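CCMAN5 (Cellulosimicrobium cellulans, PDB 2XSG) is a bacterial family 92 glycoside hydrolase that acts as an alpha-mannosidase and carries a calcium ion. Local coordinates at residues 449-452 and 457-460; 513-516 and 520-523. One frame throughout, in Å; residues are numbered along the deposited sequence.

Interaction 1. Residues 449-452 and 457-460; sequences GYVA and ASVQ
Val451 and Ser458 meet through one hydrogen bond. The amide N of Val451 donates to the hydroxyl OG of Ser458 at 3.1 Å, and the N-H...O angle of 156° makes the bond fairly straight. Ser458 OG lies anti to its own carbonyl carbon (chi1 -62°). This turn brings the hydroxyl to the face of the helix that looks at the loop. The same OG makes a weak hydrogen bond to Asn454 O, one turn back.

The tight part is centred on this oxygen. Val451 CB packs against Ser458 OG at 3.7 Å, and Tyr450 CB comes to 3.8 Å from it. Tyr450 and Ser458 are both buried. At Ser458, replacement by an alanine is likely to leave the Val451 amide without this acceptor and open a small gap beside the CB atoms of Tyr450 and Val451.

The looser part lies toward Ala457. Its methyl CB stays 4.5 Å from Val451 CG2, so these aliphatic groups only face each other. Val451 and Ala457 are partly exposed, and this side is nearer to solvent.

The ring of Tyr450 takes no part in the hydroxyl contact. Its CG stands between the backbone N and the carbonyl carbon (chi1 59°), which leads the ring away from the helix. Its OH has its partner in Ala516 O, in a later loop.

Gly449, with positive phi, is the first residue past helix 443-448 and starts the short loop. At the front of helix 455-474, Asn454 OD1 accepts the N-H of Ala457. The contact thus closes the turn between two successive helices of the family 92 catalytic domain. Helix 478-495 packs beside it: its Leu495 touches both Tyr450 and Ser458, and its Lys494 also touches Tyr450.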
loop_
_atom_site.group_PDB
_atom_site.type_symbol
_atom_site.label_atom_id
_atom_site.label_comp_id
_atom_site.label_asym_id
_atom_site.label_seq_id
_atom_site.Cartn_x
_atom_site.Cartn_y
_atom_site.Cartn_z
ATOM N N GLY A 449 -33.567 -8.319 2.646
ATOM C CA GLY A 449 -32.742 -7.233 2.117
ATOM C C GLY A 449 -31.424 -6.952 2.823
ATOM O O GLY A 449 -30.804 -5.910 2.569
ATOM N N TYR A 450 -30.972 -7.877 3.673
ATOM C CA TYR A 450 -29.727 -7.692 4.445
ATOM C C TYR A 450 -29.272 -8.969 5.170
ATOM O O TYR A 450 -30.067 -9.878 5.425
ATOM C CB TYR A 450 -29.869 -6.549 5.462
ATOM C CG TYR A 450 -30.998 -6.781 6.444
ATOM C CD1 TYR A 450 -30.777 -7.446 7.653
ATOM C CD2 TYR A 450 -32.298 -6.364 6.147
ATOM C CE1 TYR A 450 -31.818 -7.673 8.549
ATOM C CE2 TYR A 450 -33.345 -6.583 7.040
ATOM C CZ TYR A 450 -33.104 -7.242 8.228
ATOM O OH TYR A 450 -34.153 -7.456 9.100
ATOM N N VAL A 451 -27.992 -9.019 5.520
ATOM C CA VAL A 451 -27.453 -10.136 6.299
ATOM C C VAL A 451 -27.772 -9.898 7.781
ATOM O O VAL A 451 -27.368 -8.881 8.349
ATOM C CB VAL A 451 -25.927 -10.287 6.079
ATOM C CG1 VAL A 451 -25.395 -11.543 6.785
ATOM C CG2 VAL A 451 -25.603 -10.326 4.576
ATOM N N ALA A 452 -28.511 -10.834 8.384
ATOM C CA ALA A 452 -28.955 -10.734 9.781
ATOM C C ALA A 452 -27.798 -10.562 10.762
ATOM O O ALA A 452 -26.859 -11.356 10.758
ATOM C CB ALA A 452 -29.790 -11.974 10.164
ATOM N N ALA A 457 -20.991 -6.829 6.616
ATOM C CA ALA A 457 -21.059 -7.619 5.398
ATOM C C ALA A 457 -22.083 -7.026 4.412
ATOM O O ALA A 457 -21.873 -7.074 3.194
ATOM C CB ALA A 457 -21.401 -9.085 5.727
ATOM N N SER A 458 -23.175 -6.471 4.950
ATOM C CA SER A 458 -24.229 -5.836 4.135
ATOM C C SER A 458 -23.726 -4.612 3.389
ATOM O O SER A 458 -23.835 -4.561 2.169
ATOM C CB SER A 458 -25.463 -5.468 4.971
ATOM O OG SER A 458 -26.069 -6.627 5.541
ATOM N N VAL A 459 -23.164 -3.634 4.109
ATOM C CA VAL A 459 -22.648 -2.420 3.461
ATOM C C VAL A 459 -21.536 -2.746 2.465
ATOM O O VAL A 459 -21.404 -2.090 1.432
ATOM C CB VAL A 459 -22.152 -1.313 4.468
ATOM C CG1 VAL A 459 -23.306 -0.726 5.294
ATOM C CG2 VAL A 459 -21.072 -1.852 5.370
ATOM N N GLN A 460 -20.736 -3.767 2.774
ATOM C CA GLN A 460 -19.644 -4.165 1.893
ATOM C C GLN A 460 -20.134 -4.728 0.574
ATOM O O GLN A 460 -19.636 -4.346 -0.469
ATOM C CB GLN A 460 -18.704 -5.151 2.595
ATOM C CG GLN A 460 -17.757 -4.429 3.567
ATOM C CD GLN A 460 -16.811 -5.380 4.245
ATOM O OE1 GLN A 460 -15.838 -5.815 3.651
ATOM N NE2 GLN A 460 -17.093 -5.714 5.496
#

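Interaction 2. Residues 513-516 and 520-523; sequences TPRA and SWQS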
loop_
_atom_site.group_PDB
_atom_site.type_symbol
_atom_site.label_atom_id
_atom_site.label_comp_id
_atom_site.label_asym_id
_atom_site.label_seq_id
_atom_site.Cartn_x
_atom_site.Cartn_y
_atom_site.Cartn_z
ATOM N N THR A 513 -27.049 0.185 11.959
ATOM C CA THR A 513 -27.327 -0.589 13.175
ATOM C C THR A 513 -27.582 -2.067 12.800
ATOM O O THR A 513 -28.253 -2.335 11.803
ATOM C CB THR A 513 -28.580 -0.014 13.904
ATOM O OG1 THR A 513 -28.381 1.369 14.165
ATOM C CG2 THR A 513 -28.848 -0.705 15.231
ATOM N N PRO A 514 -27.043 -3.033 13.582
ATOM C CA PRO A 514 -27.347 -4.421 13.252
ATOM C C PRO A 514 -28.859 -4.705 13.408
ATOM O O PRO A 514 -29.522 -4.157 14.302
ATOM C CB PRO A 514 -26.536 -5.211 14.283
ATOM C CG PRO A 514 -26.436 -4.268 15.453
ATOM C CD PRO A 514 -26.231 -2.933 14.804
ATOM N N ARG A 515 -29.374 -5.560 12.541
ATOM C CA ARG A 515 -30.799 -5.850 12.495
ATOM C C ARG A 515 -31.004 -7.347 12.453
ATOM O O ARG A 515 -30.366 -8.050 11.668
ATOM C CB ARG A 515 -31.420 -5.200 11.268
ATOM C CG ARG A 515 -32.850 -4.748 11.455
ATOM C CD ARG A 515 -33.468 -4.305 10.127
ATOM N NE ARG A 515 -34.861 -3.891 10.327
ATOM C CZ ARG A 515 -35.571 -3.155 9.477
ATOM N NH1 ARG A 515 -35.042 -2.731 8.331
ATOM N NH2 ARG A 515 -36.821 -2.844 9.782
ATOM N N ALA A 516 -31.897 -7.825 13.322
ATOM C CA ALA A 516 -32.200 -9.237 13.451
ATOM C C ALA A 516 -32.945 -9.755 12.212
ATOM O O ALA A 516 -33.444 -8.968 11.390
ATOM C CB ALA A 516 -33.018 -9.490 14.731
ATOM N N SER A 520 -36.346 -6.797 13.851
ATOM C CA SER A 520 -36.042 -6.116 15.128
ATOM C C SER A 520 -34.659 -5.522 15.017
ATOM O O SER A 520 -33.747 -6.183 14.514
ATOM C CB SER A 520 -35.971 -7.106 16.297
ATOM O OG SER A 520 -37.152 -7.859 16.436
ATOM N N TRP A 521 -34.485 -4.300 15.509
ATOM C CA TRP A 521 -33.145 -3.725 15.615
ATOM C C TRP A 521 -32.401 -4.390 16.766
ATOM O O TRP A 521 -33.022 -4.755 17.777
ATOM C CB TRP A 521 -33.231 -2.226 15.814
ATOM C CG TRP A 521 -33.807 -1.562 14.632
ATOM C CD1 TRP A 521 -35.079 -1.085 14.498
ATOM C CD2 TRP A 521 -33.148 -1.328 13.381
ATOM N NE1 TRP A 521 -35.255 -0.549 13.231
ATOM C CE2 TRP A 521 -34.087 -0.683 12.526
ATOM C CE3 TRP A 521 -31.855 -1.586 12.899
ATOM C CZ2 TRP A 521 -33.767 -0.286 11.226
ATOM C CZ3 TRP A 521 -31.538 -1.201 11.598
ATOM C CH2 TRP A 521 -32.488 -0.546 10.781
ATOM N N GLN A 522 -31.095 -4.590 16.606
ATOM C CA GLN A 522 -30.295 -5.183 17.678
ATOM C C GLN A 522 -29.541 -4.110 18.447
ATOM O O GLN A 522 -29.098 -3.116 17.878
ATOM C CB GLN A 522 -29.344 -6.268 17.144
ATOM C CG GLN A 522 -30.077 -7.543 16.664
ATOM C CD GLN A 522 -29.169 -8.520 15.923
ATOM O OE1 GLN A 522 -29.438 -9.718 15.873
ATOM N NE2 GLN A 522 -28.082 -8.016 15.373
ATOM N N SER A 523 -29.420 -4.315 19.753
ATOM C CA SER A 523 -28.743 -3.374 20.634
ATOM C C SER A 523 -27.252 -3.267 20.290
ATOM O O SER A 523 -26.589 -4.283 20.101
ATOM C CB SER A 523 -28.938 -3.825 22.092
ATOM O OG SER A 523 -28.018 -3.177 22.954
#
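Arg515 lies flat on Trp521. The guanidinium and indole planes are only 7° apart, with centres 4.4 Å from each other. The arginine chain is extended from CG to NE and runs across the indole face. CG makes a CH-pi contact, 3.9 Å from the centroid of the Trp521 six-membered ring. Further out, Arg515 CZ sits above Trp521 CZ2, an off-centre cation-pi pair. Arg515 NE bonds to Gly519 O and NH1 to Lys494 O, which fix the rotation of the guanidinium.

Thr513 meets the same indole differently. Its carbonyl O lies in the ring plane at the edge, 3.5 Å from Trp521 CZ3, and its side chain crosses the tryptophan at about a right angle. Gln522 turns to the other side of the backbone from Trp521. Its amide NE2 rests 3.4 Å from Pro514 CB, and its OE1 lies by the CA and CB of Ala516.

Two backbone bonds set these positions. Gln522 N donates to Pro514 O at 2.8 Å, and Ala516 N donates to Ser520 O at 2.7 Å, with the N almost in line with that C=O bond. They flank Arg515 and Trp521 as a non-hydrogen-bonded antiparallel pair. A single bridge around a three-residue turn, with an arginine-tryptophan cation-pi stack across the bridge, gives a short beta-hairpin-like loop far from the centre of the chain, within the family 92 catalytic region.

Along the chain the two contacts follow in series, and neither encloses the other. Interaction 1 comes first and closes the loop between helices 443-448 and 455-474. The chain then runs through helix 478-495 and strand 508-512. Interaction 2 then closes the short turn 517-519 in the long loop between strand 508-512 and helix 539-542. Their centres are 12 Å apart, and they touch directly. The Tyr450 hydroxyl reaches across to interaction 2 and also packs against Arg515 CD. A backbone bond between Arg515 and Gly453 adds a second tie. The end of helix 478-495 serves both, through Lys494 and Leu495. Together they join an inter-helix turn to a hairpin-like loop of the catalytic domain.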